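Integron cassette protein (Vibrio cholerae, PDB 3FY6) is of unknown function, the product of a mobile integron gene cassette that probably represents a novel fold and assembles as a pair of subunits. Local coordinates at residues R23-I28 / N67-Y72; D34-S39 / I45-S50; Q53-S58 / L80-W85. All blocks are in the same frame, centred on the assembly; numbering follows the deposited sequence.

Contact 1. Residues R23-I28 / N67-Y72; sequences RHETYI and NNDSVY
The phenol of Tyr27 reaches from strand 23-31 to the carboxylate of Asp69, its OH donating to OD2 at 2.9 Å. Each side chain extends from its own segment to meet the other, with ring and carboxylate planes 90° apart, and the hydroxyl meets OD2 from above the carboxylate plane, 42° out of it. In both residues CG lies anti to the carbonyl carbon (chi1 -77° in Tyr27), and each CB already points at the opposing segment. Glu25, two residues back on the same side of the strand, lays its aliphatic part against the same oxygen, CG standing 3.6 Å from Asp69 OD2. Asp69 sits in the type I turn Asn67 to Ser70, where a Schellman motif ends helix 62-67: Ser70, with positive phi, is its C' residue, Ser70 N bonding Asn67 O and Val71 N bonding Met66 O. Asn67 ND2 adds a bond to Val71 O that ties the turn to the chain beyond it. The Glu25 chain bends at chi2, and its OE2 forms a salt bridge with Arg23 NH1 at 3.0 Å. Glu25 OE1 still lies 4.3 Å from Asp69 OD2, a proximity of like charges that the arginine probably eases. The other Asp69 oxygen, OD1, accepts from Trp21 NE1, while the Tyr27 ring packs on Ile65 and Met66 of helix 62-67.

Contact 2. Residues D34-S39 / I45-S50; sequences DYMEIS and IKATYS
Lys46 runs over the sheet face from Glu37 to the ring of Tyr35 on the neighbouring strand. Its CB lies 4.1 Å from Glu37 CG, and CG keeps close to that same carbon while also approaching Met36 O. CD comes up to the carboxylate, 3.4 Å from Glu37 OE2; CE rests 3.6 Å from Tyr35 CG and touches CB of the same tyrosine. NZ ends over the Tyr35 ring, 4.0 Å from its centroid and 16° off the normal, a cation-pi contact. The lysine chain is fully extended, beginning with CG anti to the backbone N (chi1 178°), and this carries the ammonium to the tyrosine. Tyr35 meets it through a chi1 of 68°, which sets CG between the backbone N and the carbonyl carbon. NZ is too far from Glu37 OE2 for a salt bridge; a water accepts from the ammonium and donates to the carboxylate, joining the charges indirectly.

The strands form an antiparallel beta hairpin, the axes of 35-39 and 45-50 coming within 4.7 Å of each other. Met36 with Ala47 and Ile38 with Ile45 are hydrogen-bonded pairs, each closed by two backbone bonds, whereas Tyr35 with Thr48 and Glu37 with Lys46 are non-hydrogen-bonded. A further bond, from Tyr49 N to Asp34 O, continues the pairing past Tyr35. On the sheet face opposite the lysine the contacts are apolar: the selenomethionine at position 36 brings CE to 4.1 Å from Ala47 CB, and Ile38 CB lies 4.0 Å from Ile45 CG1. This face is covered by helices, with Met36 against Trp85, Ile38 against Phe81 and Leu62, and Ile45 against Leu62 and Ile65.

Contact 3. Residues Q53-S58 / L80-W85; sequences QDPEWS and LFQHAW
The indole of Trp57 is met at its edge by Gln82, whose OE1 accepts from NE1 at 2.8 Å, only 3° out of the ring plane. Gln82 CB also lies in that plane at the edge, 4.0 Å from Trp57 CZ2, so the aliphatic root and the carbonyl tip of one side chain both border the indole. The water bridging Gln82 OE1 and Pro55 O lies in plane at this edge too. Ring and amide planes are 28° apart. The other indole, that of Trp85, has Pro55 CB in plane at its edge, with Pro55 CG 3.7 Å from CZ3.

Gln82 reaches the strand with CG anti to the backbone N, a straight chain that crosses Pro55 at a slant; Pro55 CG lies 3.5 Å from Gln82 OE1. The carbonyl oxygen is gripped twice, by the indole N-H and by the bridging water. At the amide nitrogen, a second water accepts from NE2 and donates to Asp54 OD2, which probably helps to set the rotation of the amide.

Trp85 NE1 is itself bonded to His32 O. The 80-85 part of helix 77-89 runs at 121° to strand 53-57, the edge strand of the sheet within this chain, with Trp57 also packed on Met36, Ile38 and Ala47. Behind it, Leu80, Phe81 and Ala84 pack on helix 95-114, and His83 stacks on Tyr125 of the second subunit.

In the fold
From the N terminus, strand 10-18 turns back into strand 23-31, where contact 1 opens. Contact 2, nested inside the loop that contact 1 closes, shuts the short 40-44 turn of hairpin 35-40/43-50; Ile28 N probably bonds Ser39 O between neighbouring strands. Strand 53-57 then opens contact 3 before residues 67-72 have closed contact 1, so these two cross; contact 3 closes when helix 77-89 returns to strand 53-57. Contacts 2 and 3 lie in series and share strand pairing through Thr48 O and Glu56 N. Contacts 1 and 3 sit on opposite sides of the chain's centre, their centres about 20 Å apart; they tie the sheet to the end of helix 62-67 and to helix 77-89 respectively.

Contact 1. Residues R23-I28 / N67-Y72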
loop_
_atom_site.group_PDB
_atom_site.type_symbol
_atom_site.label_atom_id
_atom_site.label_comp_id
_atom_site.label_asym_id
_atom_site.label_seq_id
_atom_site.Cartn_x
_atom_site.Cartn_y
_atom_site.Cartn_z
ATOM N N ARG A 23 -11.805 16.502 0.108
ATOM C CA ARG A 23 -11.773 16.893 -1.301
ATOM C C ARG A 23 -10.703 16.128 -2.057
ATOM O O ARG A 23 -9.797 15.550 -1.452
ATOM C CB ARG A 23 -11.471 18.395 -1.442
ATOM C CG ARG A 23 -10.013 18.755 -1.137
ATOM C CD ARG A 23 -9.778 20.265 -1.059
ATOM N NE ARG A 23 -10.051 20.912 -2.340
ATOM C CZ ARG A 23 -9.156 21.065 -3.313
ATOM N NH1 ARG A 23 -7.917 20.619 -3.158
ATOM N NH2 ARG A 23 -9.501 21.666 -4.444
ATOM N N HIS A 24 -10.793 16.148 -3.384
ATOM C CA HIS A 24 -9.718 15.612 -4.211
ATOM C C HIS A 24 -8.568 16.611 -4.255
ATOM O O HIS A 24 -8.735 17.745 -4.715
ATOM C CB HIS A 24 -10.221 15.313 -5.629
ATOM C CG HIS A 24 -11.125 14.123 -5.697
ATOM N ND1 HIS A 24 -12.467 14.191 -5.388
ATOM C CD2 HIS A 24 -10.876 12.829 -6.010
ATOM C CE1 HIS A 24 -13.006 12.990 -5.510
ATOM N NE2 HIS A 24 -12.062 12.146 -5.887
ATOM N N GLU A 25 -7.411 16.196 -3.750
ATOM C CA GLU A 25 -6.203 17.010 -3.829
ATOM C C GLU A 25 -5.518 16.799 -5.182
ATOM O O GLU A 25 -5.480 15.682 -5.710
ATOM C CB GLU A 25 -5.247 16.656 -2.696
ATOM C CG GLU A 25 -5.810 16.931 -1.307
ATOM C CD GLU A 25 -5.807 18.413 -0.966
ATOM O OE1 GLU A 25 -4.708 18.988 -0.847
ATOM O OE2 GLU A 25 -6.897 19.000 -0.807
ATOM N N THR A 26 -4.984 17.875 -5.745
ATOM C CA THR A 26 -4.346 17.797 -7.053
ATOM C C THR A 26 -2.877 17.435 -6.887
ATOM O O THR A 26 -2.118 18.160 -6.252
ATOM C CB THR A 26 -4.477 19.129 -7.833
ATOM O OG1 THR A 26 -5.863 19.485 -7.961
ATOM C CG2 THR A 26 -3.851 19.008 -9.228
ATOM N N TYR A 27 -2.486 16.289 -7.424
ATOM C CA TYR A 27 -1.074 15.934 -7.474
ATOM C C TYR A 27 -0.592 16.215 -8.883
ATOM O O TYR A 27 -1.152 15.697 -9.847
ATOM C CB TYR A 27 -0.875 14.464 -7.133
ATOM C CG TYR A 27 -0.970 14.176 -5.655
ATOM C CD1 TYR A 27 -2.161 14.371 -4.966
ATOM C CD2 TYR A 27 0.133 13.708 -4.947
ATOM C CE1 TYR A 27 -2.251 14.108 -3.610
ATOM C CE2 TYR A 27 0.055 13.441 -3.586
ATOM C CZ TYR A 27 -1.138 13.642 -2.923
ATOM O OH TYR A 27 -1.215 13.394 -1.574
ATOM N N ILE A 28 0.429 17.052 -9.012
ATOM C CA ILE A 28 0.909 17.424 -10.338
ATOM C C ILE A 28 2.149 16.617 -10.694
ATOM O O ILE A 28 3.174 16.698 -10.021
ATOM C CB ILE A 28 1.199 18.933 -10.443
ATOM C CG1 ILE A 28 -0.008 19.734 -9.959
ATOM C CG2 ILE A 28 1.528 19.318 -11.887
ATOM C CD1 ILE A 28 0.231 21.228 -9.904
ATOM N N ASN A 67 0.296 9.939 2.811
ATOM C CA ASN A 67 -0.070 9.635 4.191
ATOM C C ASN A 67 -0.429 10.938 4.887
ATOM O O ASN A 67 -1.277 10.976 5.763
ATOM C CB ASN A 67 1.083 8.959 4.959
ATOM C CG ASN A 67 1.240 7.466 4.636
ATOM O OD1 ASN A 67 2.166 6.825 5.120
ATOM N ND2 ASN A 67 0.346 6.918 3.812
ATOM N N ASN A 68 0.233 12.011 4.478
ATOM C CA ASN A 68 -0.044 13.322 5.041
ATOM C C ASN A 68 -1.447 13.822 4.700
ATOM O O ASN A 68 -2.010 14.640 5.424
ATOM C CB ASN A 68 1.023 14.325 4.610
ATOM C CG ASN A 68 2.305 14.174 5.402
ATOM O OD1 ASN A 68 2.295 13.644 6.514
ATOM N ND2 ASN A 68 3.416 14.632 4.837
ATOM N N ASP A 69 -2.008 13.326 3.602
ATOM C CA ASP A 69 -3.394 13.625 3.267
ATOM C C ASP A 69 -4.349 12.572 3.849
ATOM O O ASP A 69 -5.519 12.511 3.470
ATOM C CB ASP A 69 -3.579 13.723 1.753
ATOM C CG ASP A 69 -3.090 15.051 1.179
ATOM O OD1 ASP A 69 -2.895 16.013 1.959
ATOM O OD2 ASP A 69 -2.907 15.126 -0.065
ATOM N N SER A 70 -3.848 11.759 4.774
ATOM C CA SER A 70 -4.607 10.612 5.288
ATOM C C SER A 70 -5.002 9.631 4.184
ATOM O O SER A 70 -6.092 9.058 4.210
ATOM C CB SER A 70 -5.853 11.067 6.056
ATOM O OG SER A 70 -5.493 11.839 7.188
ATOM N N VAL A 71 -4.115 9.455 3.213
ATOM C CA VAL A 71 -4.325 8.506 2.127
ATOM C C VAL A 71 -3.277 7.393 2.254
ATOM O O VAL A 71 -2.095 7.675 2.443
ATOM C CB VAL A 71 -4.216 9.207 0.738
ATOM C CG1 VAL A 71 -4.211 8.188 -0.391
ATOM C CG2 VAL A 71 -5.351 10.222 0.556
ATOM N N TYR A 72 -3.721 6.142 2.162
ATOM C CA TYR A 72 -2.851 4.979 2.337
ATOM C C TYR A 72 -2.890 4.133 1.078
ATOM O O TYR A 72 -3.678 3.196 0.972
ATOM C CB TYR A 72 -3.295 4.185 3.581
ATOM C CG TYR A 72 -3.373 5.106 4.773
ATOM C CD1 TYR A 72 -2.243 5.376 5.534
ATOM C CD2 TYR A 72 -4.549 5.788 5.076
ATOM C CE1 TYR A 72 -2.293 6.261 6.599
ATOM C CE2 TYR A 72 -4.610 6.672 6.138
ATOM C CZ TYR A 72 -3.480 6.903 6.898
ATOM O OH TYR A 72 -3.529 7.785 7.956
#

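Contact 2. Residues D34-S39 / I45-S50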
loop_
_atom_site.group_PDB
_atom_site.type_symbol
_atom_site.label_atom_id
_atom_site.label_comp_id
_atom_site.label_asym_id
_atom_site.label_seq_id
_atom_site.Cartn_x
_atom_site.Cartn_y
_atom_site.Cartn_z
ATOM N N ASP A 34 14.751 13.546 -18.537
ATOM C CA ASP A 34 15.781 13.210 -17.564
ATOM C C ASP A 34 15.275 12.961 -16.144
ATOM O O ASP A 34 15.993 12.409 -15.329
ATOM C CB ASP A 34 16.844 14.309 -17.531
ATOM C CG ASP A 34 17.603 14.421 -18.835
ATOM O OD1 ASP A 34 17.736 13.388 -19.531
ATOM O OD2 ASP A 34 18.063 15.541 -19.158
ATOM N N TYR A 35 14.049 13.366 -15.843
ATOM C CA TYR A 35 13.544 13.210 -14.487
ATOM C C TYR A 35 12.034 13.364 -14.450
ATOM O O TYR A 35 11.430 13.891 -15.382
ATOM C CB TYR A 35 14.178 14.256 -13.569
ATOM C CG TYR A 35 13.731 15.674 -13.879
ATOM C CD1 TYR A 35 14.494 16.506 -14.692
ATOM C CD2 TYR A 35 12.536 16.175 -13.372
ATOM C CE1 TYR A 35 14.088 17.806 -14.980
ATOM C CE2 TYR A 35 12.121 17.475 -13.653
ATOM C CZ TYR A 35 12.902 18.283 -14.455
ATOM O OH TYR A 35 12.494 19.566 -14.737
HETATM N N MSE A 36 11.427 12.907 -13.361
HETATM C CA MSE A 36 10.007 13.147 -13.132
HETATM C C MSE A 36 9.839 13.797 -11.767
HETATM O O MSE A 36 10.562 13.464 -10.830
HETATM C CB MSE A 36 9.212 11.837 -13.184
HETATM C CG MSE A 36 7.771 11.962 -12.690
HETATM SE SE MSE A 36 6.883 10.211 -12.512
HETATM C CE MSE A 36 8.410 9.177 -12.023
ATOM N N GLU A 37 8.895 14.726 -11.660
ATOM C CA GLU A 37 8.556 15.312 -10.370
ATOM C C GLU A 37 7.079 15.147 -10.071
ATOM O O GLU A 37 6.250 15.115 -10.978
ATOM C CB GLU A 37 8.950 16.785 -10.308
ATOM C CG GLU A 37 10.446 17.018 -10.425
ATOM C CD GLU A 37 10.842 18.456 -10.156
ATOM O OE1 GLU A 37 9.963 19.346 -10.198
ATOM O OE2 GLU A 37 12.042 18.694 -9.901
ATOM N N ILE A 38 6.763 15.016 -8.789
ATOM C CA ILE A 38 5.385 14.916 -8.335
ATOM C C ILE A 38 5.195 15.937 -7.231
ATOM O O ILE A 38 5.898 15.906 -6.210
ATOM C CB ILE A 38 5.061 13.518 -7.790
ATOM C CG1 ILE A 38 5.372 12.448 -8.843
ATOM C CG2 ILE A 38 3.604 13.431 -7.340
ATOM C CD1 ILE A 38 5.670 11.078 -8.237
ATOM N N SER A 39 4.256 16.852 -7.449
ATOM C CA SER A 39 4.000 17.931 -6.503
ATOM C C SER A 39 2.606 17.848 -5.909
ATOM O O SER A 39 1.635 17.538 -6.596
ATOM C CB SER A 39 4.180 19.290 -7.186
ATOM O OG SER A 39 5.540 19.520 -7.500
ATOM N N ILE A 45 8.545 15.787 -4.729
ATOM C CA ILE A 45 9.526 14.712 -4.754
ATOM C C ILE A 45 9.980 14.484 -6.192
ATOM O O ILE A 45 9.283 14.864 -7.142
ATOM C CB ILE A 45 8.982 13.411 -4.147
ATOM C CG1 ILE A 45 7.826 12.865 -4.986
ATOM C CG2 ILE A 45 8.554 13.646 -2.700
ATOM C CD1 ILE A 45 7.209 11.607 -4.428
ATOM N N LYS A 46 11.155 13.884 -6.351
ATOM C CA LYS A 46 11.777 13.799 -7.660
ATOM C C LYS A 46 12.440 12.461 -7.912
ATOM O O LYS A 46 13.124 11.928 -7.034
ATOM C CB LYS A 46 12.820 14.912 -7.812
ATOM C CG LYS A 46 13.568 14.866 -9.134
ATOM C CD LYS A 46 14.315 16.157 -9.399
ATOM C CE LYS A 46 15.176 16.030 -10.637
ATOM N NZ LYS A 46 15.811 17.325 -11.013
ATOM N N ALA A 47 12.242 11.933 -9.118
ATOM C CA ALA A 47 12.973 10.756 -9.588
ATOM C C ALA A 47 13.857 11.165 -10.761
ATOM O O ALA A 47 13.380 11.758 -11.727
ATOM C CB ALA A 47 12.004 9.654 -10.022
ATOM N N THR A 48 15.144 10.849 -10.681
ATOM C CA THR A 48 16.076 11.223 -11.737
ATOM C C THR A 48 16.519 10.002 -12.536
ATOM O O THR A 48 16.908 8.984 -11.967
ATOM C CB THR A 48 17.317 11.940 -11.169
ATOM O OG1 THR A 48 17.885 11.150 -10.122
ATOM C CG2 THR A 48 16.932 13.280 -10.596
ATOM N N TYR A 49 16.450 10.106 -13.858
ATOM C CA TYR A 49 16.867 9.013 -14.725
ATOM C C TYR A 49 18.382 8.872 -14.744
ATOM O O TYR A 49 19.102 9.868 -14.783
ATOM C CB TYR A 49 16.366 9.248 -16.147
ATOM C CG TYR A 49 16.726 8.131 -17.096
ATOM C CD1 TYR A 49 15.904 7.019 -17.229
ATOM C CD2 TYR A 49 17.891 8.182 -17.851
ATOM C CE1 TYR A 49 16.228 5.991 -18.091
ATOM C CE2 TYR A 49 18.225 7.157 -18.714
ATOM C CZ TYR A 49 17.389 6.064 -18.830
ATOM O OH TYR A 49 17.714 5.041 -19.689
ATOM N N SER A 50 18.866 7.634 -14.713
ATOM C CA SER A 50 20.292 7.370 -14.899
ATOM C C SER A 50 20.491 6.272 -15.942
ATOM O O SER A 50 19.747 5.292 -15.978
ATOM C CB SER A 50 20.974 7.002 -13.575
ATOM O OG SER A 50 20.473 5.785 -13.049
HETATM O O HOH W 1 14.461 19.629 -10.648
#

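Contact 3. Residues Q53-S58 / L80-W85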
loop_
_atom_site.group_PDB
_atom_site.type_symbol
_atom_site.label_atom_id
_atom_site.label_comp_id
_atom_site.label_asym_id
_atom_site.label_seq_id
_atom_site.Cartn_x
_atom_site.Cartn_y
_atom_site.Cartn_z
ATOM N N GLN A 53 21.386 2.630 -14.328
ATOM C CA GLN A 53 20.761 2.200 -13.085
ATOM C C GLN A 53 19.294 2.593 -13.023
ATOM O O GLN A 53 18.833 3.441 -13.787
ATOM C CB GLN A 53 21.501 2.783 -11.878
ATOM C CG GLN A 53 22.837 2.124 -11.589
ATOM C CD GLN A 53 23.501 2.682 -10.344
ATOM O OE1 GLN A 53 23.076 3.706 -9.805
ATOM N NE2 GLN A 53 24.551 2.010 -9.880
ATOM N N ASP A 54 18.565 1.965 -12.108
ATOM C CA ASP A 54 17.197 2.356 -11.822
ATOM C C ASP A 54 17.169 3.830 -11.449
ATOM O O ASP A 54 18.155 4.363 -10.943
ATOM C CB ASP A 54 16.636 1.527 -10.667
ATOM C CG ASP A 54 16.309 0.106 -11.075
ATOM O OD1 ASP A 54 16.485 -0.231 -12.267
ATOM O OD2 ASP A 54 15.868 -0.673 -10.200
ATOM N N PRO A 55 16.034 4.495 -11.700
ATOM C CA PRO A 55 15.903 5.914 -11.367
ATOM C C PRO A 55 16.238 6.164 -9.903
ATOM O O PRO A 55 15.961 5.314 -9.058
ATOM C CB PRO A 55 14.423 6.194 -11.632
ATOM C CG PRO A 55 14.058 5.222 -12.707
ATOM C CD PRO A 55 14.846 3.973 -12.399
ATOM N N GLU A 56 16.849 7.310 -9.622
ATOM C CA GLU A 56 17.141 7.720 -8.252
ATOM C C GLU A 56 15.953 8.492 -7.673
ATOM O O GLU A 56 15.637 9.589 -8.130
ATOM C CB GLU A 56 18.390 8.604 -8.235
ATOM C CG GLU A 56 19.091 8.681 -6.885
ATOM C CD GLU A 56 19.861 7.412 -6.560
ATOM O OE1 GLU A 56 20.365 6.760 -7.504
ATOM O OE2 GLU A 56 19.963 7.068 -5.364
ATOM N N TRP A 57 15.291 7.925 -6.672
ATOM C CA TRP A 57 14.137 8.584 -6.058
ATOM C C TRP A 57 14.479 9.337 -4.780
ATOM O O TRP A 57 15.418 8.976 -4.072
ATOM C CB TRP A 57 13.053 7.557 -5.725
ATOM C CG TRP A 57 12.178 7.181 -6.875
ATOM C CD1 TRP A 57 12.364 6.150 -7.746
ATOM C CD2 TRP A 57 10.959 7.821 -7.261
ATOM N NE1 TRP A 57 11.343 6.120 -8.666
ATOM C CE2 TRP A 57 10.463 7.132 -8.383
ATOM C CE3 TRP A 57 10.242 8.919 -6.769
ATOM C CZ2 TRP A 57 9.282 7.502 -9.024
ATOM C CZ3 TRP A 57 9.073 9.286 -7.408
ATOM C CH2 TRP A 57 8.601 8.578 -8.520
ATOM N N SER A 58 13.690 10.366 -4.480
ATOM C CA SER A 58 13.689 10.992 -3.162
ATOM C C SER A 58 13.440 9.921 -2.115
ATOM O O SER A 58 12.745 8.943 -2.387
ATOM C CB SER A 58 12.549 11.997 -3.076
ATOM O OG SER A 58 11.321 11.349 -3.372
ATOM N N LEU A 80 4.606 2.165 -9.947
ATOM C CA LEU A 80 3.721 2.364 -11.108
ATOM C C LEU A 80 3.973 3.708 -11.787
ATOM O O LEU A 80 4.071 3.776 -13.012
ATOM C CB LEU A 80 2.249 2.267 -10.718
ATOM C CG LEU A 80 1.765 0.948 -10.116
ATOM C CD1 LEU A 80 0.252 0.875 -10.222
ATOM C CD2 LEU A 80 2.415 -0.250 -10.795
ATOM N N PHE A 81 4.075 4.784 -11.007
ATOM C CA PHE A 81 4.392 6.082 -11.606
ATOM C C PHE A 81 5.699 5.988 -12.383
ATOM O O PHE A 81 5.810 6.501 -13.497
ATOM C CB PHE A 81 4.523 7.172 -10.548
ATOM C CG PHE A 81 3.209 7.726 -10.068
ATOM C CD1 PHE A 81 2.231 6.895 -9.541
ATOM C CD2 PHE A 81 2.973 9.090 -10.103
ATOM C CE1 PHE A 81 1.029 7.418 -9.071
ATOM C CE2 PHE A 81 1.779 9.620 -9.639
ATOM C CZ PHE A 81 0.804 8.782 -9.123
ATOM N N GLN A 82 6.697 5.353 -11.775
ATOM C CA GLN A 82 7.994 5.204 -12.419
ATOM C C GLN A 82 7.840 4.496 -13.761
ATOM O O GLN A 82 8.453 4.884 -14.752
ATOM C CB GLN A 82 8.960 4.431 -11.520
ATOM C CG GLN A 82 10.273 4.065 -12.195
ATOM C CD GLN A 82 11.200 3.302 -11.260
ATOM O OE1 GLN A 82 11.790 3.870 -10.342
ATOM N NE2 GLN A 82 11.339 2.013 -11.497
ATOM N N HIS A 83 7.012 3.460 -13.786
ATOM C CA HIS A 83 6.855 2.663 -14.992
ATOM C C HIS A 83 6.248 3.497 -16.107
ATOM O O HIS A 83 6.767 3.523 -17.211
ATOM C CB HIS A 83 6.005 1.417 -14.741
ATOM C CG HIS A 83 5.784 0.581 -15.968
ATOM N ND1 HIS A 83 6.816 0.014 -16.678
ATOM C CD2 HIS A 83 4.645 0.229 -16.614
ATOM C CE1 HIS A 83 6.327 -0.664 -17.704
ATOM N NE2 HIS A 83 5.011 -0.549 -17.689
ATOM N N ALA A 84 5.146 4.176 -15.817
ATOM C CA ALA A 84 4.509 5.008 -16.824
ATOM C C ALA A 84 5.498 6.033 -17.383
ATOM O O ALA A 84 5.556 6.269 -18.599
ATOM C CB ALA A 84 3.290 5.697 -16.244
ATOM N N TRP A 85 6.287 6.624 -16.491
ATOM C CA TRP A 85 7.255 7.638 -16.886
ATOM C C TRP A 85 8.316 7.046 -17.804
ATOM O O TRP A 85 8.607 7.607 -18.864
ATOM C CB TRP A 85 7.890 8.300 -15.660
ATOM C CG TRP A 85 9.147 9.063 -15.957
ATOM C CD1 TRP A 85 9.301 10.070 -16.868
ATOM C CD2 TRP A 85 10.420 8.891 -15.329
ATOM N NE1 TRP A 85 10.596 10.533 -16.848
ATOM C CE2 TRP A 85 11.304 9.820 -15.917
ATOM C CE3 TRP A 85 10.900 8.042 -14.325
ATOM C CZ2 TRP A 85 12.639 9.928 -15.534
ATOM C CZ3 TRP A 85 12.222 8.151 -13.942
ATOM C CH2 TRP A 85 13.081 9.079 -14.551
HETATM O O HOH W 2 13.115 0.453 -9.368
HETATM O O HOH W 3 14.176 3.040 -8.961
#